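Local coordinates for protein molinate hydrolase (PDB 4WGX) that probably hydrolyses carbon-nitrogen bonds other than peptide bonds, molinate being the substrate it is named for, as a metal-binding member of the amidohydrolase superfamily, at residues A[95-100]-A[451-456]; A[147-152]-A[175-180]; A[208-213]-A[246-251]; A[296-301]-A[340-345]. One frame throughout, in Å; residues are numbered along the deposited sequence.

Contact 1. Residues A[95-100]-A[451-456]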
# COMPACT_ATOMS: atom_id res chain seq x y z
N ILE A 95 19.20 -1.79 26.08
CA ILE A 95 18.53 -2.52 27.14
C ILE A 95 18.97 -2.03 28.53
O ILE A 95 18.12 -1.80 29.40
CB ILE A 95 18.78 -4.04 26.97
CG1 ILE A 95 18.06 -4.54 25.71
CG2 ILE A 95 18.27 -4.81 28.16
CD1 ILE A 95 18.39 -5.94 25.31
N GLU A 96 20.27 -1.84 28.75
CA GLU A 96 20.72 -1.29 30.03
C GLU A 96 20.18 0.11 30.31
O GLU A 96 19.76 0.43 31.42
CB GLU A 96 22.24 -1.28 30.10
CG GLU A 96 22.82 -2.67 30.36
CD GLU A 96 24.23 -2.82 29.83
OE1 GLU A 96 24.92 -1.79 29.62
OE2 GLU A 96 24.64 -3.97 29.61
N GLU A 97 20.19 0.96 29.29
CA GLU A 97 19.61 2.29 29.41
C GLU A 97 18.13 2.22 29.82
O GLU A 97 17.68 2.96 30.72
CB GLU A 97 19.76 3.07 28.10
CG GLU A 97 19.03 4.41 28.05
CD GLU A 97 19.12 5.07 26.66
OE1 GLU A 97 19.10 4.35 25.65
OE2 GLU A 97 19.21 6.31 26.60
N ALA A 98 17.38 1.34 29.17
CA ALA A 98 15.97 1.16 29.53
C ALA A 98 15.80 0.63 30.96
O ALA A 98 14.94 1.11 31.71
CB ALA A 98 15.30 0.24 28.53
N ALA A 99 16.61 -0.34 31.35
CA ALA A 99 16.63 -0.78 32.75
C ALA A 99 16.92 0.37 33.71
O ALA A 99 16.31 0.48 34.77
CB ALA A 99 17.64 -1.89 32.94
N GLN A 100 17.86 1.24 33.34
CA GLN A 100 18.17 2.40 34.18
C GLN A 100 16.99 3.37 34.26
O GLN A 100 16.69 3.93 35.31
CB GLN A 100 19.42 3.10 33.66
CG GLN A 100 20.67 2.27 33.90
CD GLN A 100 21.88 2.76 33.14
OE1 GLN A 100 21.97 3.93 32.78
NE2 GLN A 100 22.81 1.86 32.89
N SER A 451 24.41 6.94 30.62
CA SER A 451 25.05 7.16 29.34
C SER A 451 23.99 7.14 28.24
O SER A 451 23.80 6.12 27.56
CB SER A 451 26.12 6.10 29.13
OG SER A 451 26.99 6.44 28.08
N PRO A 452 23.26 8.25 28.08
CA PRO A 452 22.15 8.33 27.13
C PRO A 452 22.53 7.88 25.74
O PRO A 452 23.58 8.22 25.22
CB PRO A 452 21.78 9.81 27.15
CG PRO A 452 22.13 10.24 28.52
CD PRO A 452 23.38 9.50 28.86
N LEU A 453 21.65 7.09 25.16
CA LEU A 453 21.94 6.41 23.92
C LEU A 453 20.75 6.62 23.00
O LEU A 453 20.80 7.45 22.11
CB LEU A 453 22.22 4.94 24.18
CG LEU A 453 22.51 4.08 22.96
CD1 LEU A 453 23.68 4.63 22.20
CD2 LEU A 453 22.78 2.66 23.37
N VAL A 454 19.67 5.89 23.25
CA VAL A 454 18.39 6.17 22.63
C VAL A 454 17.89 7.56 23.02
O VAL A 454 17.42 8.31 22.17
CB VAL A 454 17.33 5.12 23.02
CG1 VAL A 454 15.99 5.42 22.34
CG2 VAL A 454 17.77 3.73 22.63
N THR A 455 18.00 7.91 24.30
CA THR A 455 17.46 9.17 24.79
C THR A 455 18.37 10.38 24.51
O THR A 455 17.99 11.51 24.78
CB THR A 455 17.18 9.12 26.31
OG1 THR A 455 18.38 8.79 27.01
CG2 THR A 455 16.10 8.08 26.62
N ALA A 456 19.56 10.15 23.97
CA ALA A 456 20.42 11.25 23.54
C ALA A 456 19.73 12.05 22.44
O ALA A 456 19.39 11.50 21.39
CB ALA A 456 21.76 10.72 23.06
O HOH W 1 23.01 4.21 30.16
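Glu-97, on helix 91-104, faces an irregular chain at residues 451-456, and the two backbones stay apart: the nearest CA pair, Glu-97 with Pro-452, is 6.9 Å. The glutamate spans that gap with its side chain. Its CG stands anti to the backbone N (chi1 173°) and the chain runs on extended, so the carboxylate arrives among the backbone N-H groups of Leu-453, Val-454 and Thr-455. Glu-97 OE1 takes the N-H of Val-454 on its syn lone pair, N to OE1 being 2.9 Å. OE2 has three donors. Thr-455 OG1 meets Glu-97 OE2 nearly along the C-O axis at 2.6 Å, Thr-455 N comes from the syn side, tilted out of the plane, at 3.1 Å, and Leu-453 N reaches OE2 from well above the carboxylate plane at 2.9 Å. Four bonds to two oxygens fix the rotation of the carboxylate, and donors of this number would be expected to favour its ionised form. At the more exposed end, a water accepts from Ser-451 N and donates to Gln-100 OE1 (2.8 Å from the water), an oxygen that also receives Leu-450 N. This is a carboxylate pinning a C-terminal loop onto a helix, away from the annotated metal sites. Val-454 packs on Tyr-83 and Phe-87 of helix 80-87, while another flank of helix 91-104 rests through Ile-95 and Ala-99 on helix 117-128.

Contact 2. Residues A[147-152]-A[175-180]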
# COMPACT_ATOMS: atom_id res chain seq x y z
N GLY A 147 6.16 -14.27 15.09
CA GLY A 147 7.18 -13.80 14.18
C GLY A 147 7.92 -12.60 14.73
O GLY A 147 7.51 -11.98 15.69
N GLY A 148 9.05 -12.28 14.10
CA GLY A 148 9.82 -11.11 14.49
C GLY A 148 9.19 -9.81 14.01
O GLY A 148 8.14 -9.82 13.39
N PRO A 149 9.87 -8.68 14.27
CA PRO A 149 9.32 -7.35 14.03
C PRO A 149 9.08 -7.00 12.55
O PRO A 149 8.45 -5.99 12.27
CB PRO A 149 10.37 -6.42 14.63
CG PRO A 149 11.62 -7.18 14.58
CD PRO A 149 11.25 -8.61 14.77
N PHE A 150 9.56 -7.82 11.63
CA PHE A 150 9.35 -7.59 10.20
C PHE A 150 8.59 -8.74 9.56
O PHE A 150 8.82 -9.09 8.42
CB PHE A 150 10.69 -7.33 9.53
CG PHE A 150 11.38 -6.14 10.12
CD1 PHE A 150 10.82 -4.89 10.00
CD2 PHE A 150 12.53 -6.27 10.88
CE1 PHE A 150 11.40 -3.80 10.58
CE2 PHE A 150 13.12 -5.18 11.46
CZ PHE A 150 12.55 -3.95 11.31
N THR A 151 7.65 -9.28 10.31
CA THR A 151 6.72 -10.29 9.81
C THR A 151 5.32 -9.73 9.92
O THR A 151 5.15 -8.56 10.24
CB THR A 151 6.83 -11.60 10.61
OG1 THR A 151 6.34 -11.40 11.94
CG2 THR A 151 8.26 -12.06 10.65
N GLY A 152 4.32 -10.57 9.67
CA GLY A 152 2.93 -10.16 9.71
C GLY A 152 2.46 -9.73 11.08
O GLY A 152 1.49 -8.99 11.22
N ALA A 175 15.66 -12.84 12.81
CA ALA A 175 16.37 -13.97 13.41
C ALA A 175 16.77 -13.70 14.86
O ALA A 175 16.68 -14.58 15.70
CB ALA A 175 17.60 -14.34 12.60
N MET A 176 17.20 -12.48 15.16
CA MET A 176 17.70 -12.22 16.49
C MET A 176 16.54 -12.10 17.46
O MET A 176 16.73 -12.38 18.65
CB MET A 176 18.61 -10.99 16.53
CG MET A 176 17.95 -9.69 16.84
SD MET A 176 19.13 -8.34 17.00
CE MET A 176 17.97 -7.06 17.42
N PHE A 177 15.36 -11.72 16.99
CA PHE A 177 14.18 -11.88 17.87
C PHE A 177 13.53 -13.28 17.91
O PHE A 177 13.12 -13.74 18.96
CB PHE A 177 13.10 -10.86 17.53
CG PHE A 177 13.45 -9.45 17.91
CD1 PHE A 177 13.17 -8.97 19.17
CD2 PHE A 177 14.08 -8.63 17.00
CE1 PHE A 177 13.50 -7.67 19.51
CE2 PHE A 177 14.41 -7.34 17.33
CZ PHE A 177 14.12 -6.86 18.58
N GLU A 178 13.41 -13.96 16.78
CA GLU A 178 12.72 -15.25 16.74
C GLU A 178 13.52 -16.40 17.36
O GLU A 178 12.95 -17.25 18.04
CB GLU A 178 12.37 -15.63 15.30
CG GLU A 178 11.17 -14.89 14.75
CD GLU A 178 10.94 -15.18 13.28
OE1 GLU A 178 11.57 -16.11 12.74
OE2 GLU A 178 10.13 -14.45 12.66
N VAL A 179 14.83 -16.43 17.09
CA VAL A 179 15.72 -17.45 17.66
C VAL A 179 15.16 -18.84 17.32
O VAL A 179 15.21 -19.78 18.11
CB VAL A 179 15.92 -17.17 19.20
CG1 VAL A 179 16.51 -18.32 19.99
CG2 VAL A 179 16.83 -15.97 19.36
N GLY A 180 14.64 -18.96 16.11
CA GLY A 180 14.13 -20.23 15.61
C GLY A 180 12.75 -20.62 16.10
O GLY A 180 12.26 -21.67 15.72
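Phe-177 and Glu-178, in the last turn of helix 167-178, are the residues that meet the loop 147-152, and the chain reaches them from Ala-175, whose O accepts the N-H of Val-179. Phe-177 points its side chain at the loop, with CG anti to the carbonyl carbon (chi1 -71°). Pro-149 crosses it at about a right angle, its CD lying 3.6 Å from Phe-177 CD2 and its CG 3.7 Å from the same atom. The phenyl ring also stacks with Trp-114. In the TIM-barrel fold this contact joins the loop following strand 143-144 to the C-terminal end of helix 167-178, the next helix in the chain. The loop forms a type I beta turn from Gly-148 to Thr-151, in which Gly-148 O accepts two donors: Thr-151 N closes the turn at 3.2 Å, and Thr-151 OG1 lies in the carbonyl plane of Gly-148 O at 2.8 Å. Glu-178 comes next, and its extended chain brings the carboxylate to the backbone N of Gly-148. Glu-178 OE2 accepts the N-H of Gly-148 on the anti lone pair, N to OE2 2.8 Å with an N-H...O angle of 152°. Gly-147 CA and the methyl of Thr-151 also approach this oxygen, CG2 standing 3.6 Å from Glu-178 OE2. Val-179 then leaves the helix with positive phi (55°), and Gly-180 O accepts from His-184 NE2.

Contact 3. Residues A[208-213]-A[246-251]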
# COMPACT_ATOMS: atom_id res chain seq x y z
N CYS A 208 8.99 -18.63 30.31
CA CYS A 208 8.66 -18.86 28.91
C CYS A 208 7.28 -18.35 28.59
O CYS A 208 6.32 -18.74 29.26
CB CYS A 208 8.75 -20.34 28.57
SG CYS A 208 8.45 -20.66 26.82
N LYS A 209 7.18 -17.48 27.59
CA LYS A 209 5.89 -16.98 27.12
C LYS A 209 5.50 -17.60 25.80
O LYS A 209 6.25 -17.57 24.82
CB LYS A 209 5.89 -15.46 26.98
CG LYS A 209 4.48 -14.93 26.88
CD LYS A 209 4.36 -13.46 27.18
CE LYS A 209 4.64 -12.59 25.98
NZ LYS A 209 4.00 -11.27 26.16
N ILE A 210 4.31 -18.16 25.79
CA ILE A 210 3.76 -18.82 24.62
C ILE A 210 2.63 -17.98 24.00
O ILE A 210 1.77 -17.46 24.70
CB ILE A 210 3.23 -20.22 24.99
CG1 ILE A 210 4.40 -21.09 25.45
CG2 ILE A 210 2.53 -20.85 23.81
CD1 ILE A 210 3.99 -22.42 26.02
N ALA A 211 2.68 -17.83 22.68
CA ALA A 211 1.61 -17.17 21.94
C ALA A 211 0.45 -18.13 21.77
O ALA A 211 0.37 -18.82 20.78
CB ALA A 211 2.10 -16.70 20.59
N VAL A 212 -0.46 -18.17 22.75
CA VAL A 212 -1.60 -19.07 22.67
C VAL A 212 -2.46 -18.64 21.49
O VAL A 212 -2.90 -19.46 20.68
CB VAL A 212 -2.43 -19.06 23.96
CG1 VAL A 212 -3.69 -19.88 23.80
CG2 VAL A 212 -1.61 -19.58 25.12
N THR A 213 -2.70 -17.34 21.39
CA THR A 213 -3.39 -16.77 20.25
C THR A 213 -2.43 -15.97 19.39
O THR A 213 -1.25 -15.84 19.68
CB THR A 213 -4.55 -15.89 20.69
OG1 THR A 213 -4.06 -14.80 21.47
CG2 THR A 213 -5.55 -16.68 21.51
N VAL A 246 10.57 -23.66 34.78
CA VAL A 246 10.40 -22.21 34.81
C VAL A 246 8.92 -21.81 34.68
O VAL A 246 8.12 -22.58 34.19
CB VAL A 246 11.20 -21.52 33.69
CG1 VAL A 246 12.68 -21.85 33.82
CG2 VAL A 246 10.67 -21.91 32.31
N PRO A 247 8.56 -20.60 35.13
CA PRO A 247 7.17 -20.16 35.01
C PRO A 247 6.65 -20.09 33.57
O PRO A 247 7.40 -19.83 32.63
CB PRO A 247 7.20 -18.75 35.62
CG PRO A 247 8.38 -18.72 36.47
CD PRO A 247 9.39 -19.59 35.80
N LEU A 248 5.35 -20.34 33.43
CA LEU A 248 4.68 -20.31 32.15
C LEU A 248 3.91 -19.01 32.00
O LEU A 248 3.05 -18.71 32.83
CB LEU A 248 3.73 -21.50 32.02
CG LEU A 248 2.83 -21.53 30.79
CD1 LEU A 248 3.64 -21.72 29.55
CD2 LEU A 248 1.80 -22.62 30.94
N LEU A 249 4.23 -18.23 30.97
CA LEU A 249 3.43 -17.06 30.61
C LEU A 249 2.64 -17.36 29.35
O LEU A 249 3.04 -18.18 28.54
CB LEU A 249 4.30 -15.82 30.40
CG LEU A 249 4.58 -14.97 31.63
CD1 LEU A 249 5.36 -15.77 32.67
CD2 LEU A 249 5.33 -13.70 31.25
N THR A 250 1.50 -16.70 29.21
CA THR A 250 0.71 -16.80 28.00
C THR A 250 0.41 -15.43 27.41
O THR A 250 0.30 -14.43 28.12
CB THR A 250 -0.62 -17.52 28.24
OG1 THR A 250 -1.38 -16.84 29.25
CG2 THR A 250 -0.39 -18.95 28.67
N HIS A 251 0.31 -15.41 26.09
CA HIS A 251 -0.26 -14.29 25.35
C HIS A 251 -1.61 -14.73 24.80
O HIS A 251 -1.69 -15.69 24.06
CB HIS A 251 0.69 -13.86 24.23
CG HIS A 251 0.05 -13.03 23.16
ND1 HIS A 251 -0.01 -11.65 23.22
CD2 HIS A 251 -0.52 -13.37 21.99
CE1 HIS A 251 -0.60 -11.19 22.14
NE2 HIS A 251 -0.92 -12.21 21.37
O HOH W 2 1.57 -10.52 25.31
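Strands 208-211 and 248-251 run parallel, 4.4 Å apart at the closest approach of their axes and inclined by 28°, with Cys-208 facing Leu-248 and Ala-211 facing His-251. Backbone bonds pass back and forth between them: Cys-208 N to Pro-247 O, Leu-249 N to Cys-208 O, Ile-210 N to Leu-249 O and His-251 N to Ile-210 O. On one face Ile-210 CD1 meets Leu-248 CD1 at 3.6 Å, beneath helix 231-243, and farther along Val-212 and Thr-250 lie side by side, their CG2 methyls 3.8 Å apart. This is a right-handed beta-alpha-beta crossover of the TIM-barrel fold of the amidohydrolases, with helix 231-243 packed outside the strands. The other face looks into the barrel. There Lys-209 CG rides over Leu-249 CB at 3.6 Å, and a bend at chi3 (85°) turns the amine toward His-251. A water accepts from Lys-209 NZ at 2.7 Å and lies in the ring plane of His-251, 2.9 Å from ND1. The amine also bonds Thr-113 OG1 and a bound methylpentanediol, probably from the crystallisation liquor. His-251 is a zinc ligand in a structure of this protein, although no metal is bound to it in this chain. Its NE2 is hydrogen-bonded to Asp-214 O. Thr-213 O sits at the edge of the same ring, in its plane, 3.5 Å from His-251 CD2, while Thr-213 N bonds His-251 O at 3.3 Å.

Contact 4. Residues A[296-301]-A[340-345]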
# COMPACT_ATOMS: atom_id res chain seq x y z
N GLU A 296 -2.25 -10.54 34.43
CA GLU A 296 -1.74 -9.21 34.16
C GLU A 296 -2.77 -8.53 33.27
O GLU A 296 -3.36 -9.16 32.40
CB GLU A 296 -0.35 -9.28 33.51
CG GLU A 296 0.29 -7.93 33.25
CD GLU A 296 0.08 -7.43 31.82
OE1 GLU A 296 -0.87 -7.88 31.14
OE2 GLU A 296 0.88 -6.61 31.37
N VAL A 297 -3.02 -7.26 33.54
CA VAL A 297 -3.93 -6.48 32.71
C VAL A 297 -3.25 -5.17 32.38
O VAL A 297 -2.40 -4.72 33.14
CB VAL A 297 -5.27 -6.24 33.41
CG1 VAL A 297 -5.89 -7.55 33.84
CG2 VAL A 297 -5.09 -5.33 34.61
N GLN A 298 -3.62 -4.58 31.26
CA GLN A 298 -2.98 -3.36 30.78
C GLN A 298 -4.04 -2.32 30.46
O GLN A 298 -4.54 -2.27 29.35
CB GLN A 298 -2.12 -3.67 29.55
CG GLN A 298 -0.98 -4.61 29.89
CD GLN A 298 -0.11 -5.02 28.71
OE1 GLN A 298 0.78 -5.84 28.87
NE2 GLN A 298 -0.36 -4.45 27.55
N PRO A 299 -4.41 -1.51 31.45
CA PRO A 299 -5.50 -0.54 31.32
C PRO A 299 -5.05 0.82 30.81
O PRO A 299 -3.86 1.10 30.77
CB PRO A 299 -5.99 -0.41 32.76
CG PRO A 299 -4.74 -0.49 33.54
CD PRO A 299 -3.91 -1.55 32.84
N THR A 300 -6.01 1.66 30.47
CA THR A 300 -5.75 3.06 30.17
C THR A 300 -6.45 3.92 31.20
O THR A 300 -7.46 3.52 31.74
CB THR A 300 -6.25 3.45 28.77
OG1 THR A 300 -7.55 2.90 28.56
CG2 THR A 300 -5.31 2.93 27.72
N THR A 301 -5.89 5.08 31.47
CA THR A 301 -6.59 6.06 32.29
C THR A 301 -7.79 6.60 31.55
O THR A 301 -7.91 6.49 30.33
CB THR A 301 -5.69 7.23 32.68
OG1 THR A 301 -5.23 7.90 31.50
CG2 THR A 301 -4.51 6.76 33.49
N GLY A 340 1.64 -4.75 34.75
CA GLY A 340 2.47 -4.88 33.57
C GLY A 340 1.94 -3.89 32.55
O GLY A 340 0.80 -3.47 32.66
N THR A 341 2.75 -3.53 31.56
CA THR A 341 2.42 -2.37 30.73
C THR A 341 2.85 -2.45 29.27
O THR A 341 2.46 -1.60 28.48
CB THR A 341 3.08 -1.11 31.29
OG1 THR A 341 4.49 -1.29 31.29
CG2 THR A 341 2.62 -0.83 32.70
N ASP A 342 3.66 -3.44 28.91
CA ASP A 342 4.31 -3.48 27.60
C ASP A 342 5.22 -2.27 27.32
O ASP A 342 5.65 -2.06 26.19
CB ASP A 342 3.26 -3.59 26.48
CG ASP A 342 2.80 -5.01 26.24
OD1 ASP A 342 3.64 -5.93 26.32
OD2 ASP A 342 1.60 -5.20 25.97
N ALA A 343 5.51 -1.49 28.35
CA ALA A 343 6.26 -0.24 28.17
C ALA A 343 7.70 -0.46 27.76
O ALA A 343 8.31 -1.47 28.08
CB ALA A 343 6.22 0.58 29.42
N GLY A 344 8.23 0.52 27.05
CA GLY A 344 9.61 0.51 26.62
C GLY A 344 10.11 1.94 26.57
O GLY A 344 9.34 2.88 26.77
N CYS A 345 11.40 2.11 26.32
CA CYS A 345 11.97 3.43 26.16
C CYS A 345 11.88 3.87 24.68
O CYS A 345 12.67 3.45 23.84
CB CYS A 345 13.42 3.44 26.65
SG CYS A 345 14.26 4.99 26.40
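Gln-298 and Asp-342 make the one hydrogen bond between these segments: Gln-298 NE2 lies 2.6 Å from Asp-342 OD2, at an N-H...O angle of 154°. The bond leaves the amide nearly in its own plane yet meets OD2 from above the carboxylate, the two planes standing 89° apart. An extended chain beyond CG carries the glutamine amide across to the aspartate, and Gln-298 CG rests 3.5 Å from Gly-340 O on the way. Close packing continues at Glu-296, which bends at chi2 (-97°) to lay its carboxylate against the bare backbone of Gly-340, Glu-296 OE2 being 3.2 Å from CA. Both segments leave the C-terminal ends of barrel strands, 295-297 and 337-339, the end where amidohydrolases keep their metal centre. There Glu-296 OE1 accepts the backbone N of His-271, a zinc ligand in a structure of this protein, and Asp-342 OD1 takes bonds from His-68 and Asn-66. Thr-341 OG1 accepts Ala-343 N at 3.1 Å in an ST turn. Beyond these residues the contact opens out, though not to solvent: 299-301 diverges toward helix 302-310, with Thr-301 as N-cap, and 343-345 toward Thr-455.

How the contacts relate
Contacts 3 and 4 belong to the barrel, and contact 4 lies deepest, its centre about 7 Å from that of the chain. The centres of contacts 3 and 4 are about 17 Å apart; contact 3 contains the zinc ligand His-251, while contact 4 holds the backbone of the other, His-271, through Glu-296. Contact 3 relies on strand pairing, contact 4 on polar side chains at strand ends. Contacts 1 and 2 each use a helix glutamate to hold a loop, through three N-H groups and a hydroxyl in contact 1, one N-H in contact 2; contact 1 is the more exposed. Contacts 1 and 4 touch, Thr-455 CG2 packing 3.6 Å from Cys-345 SG.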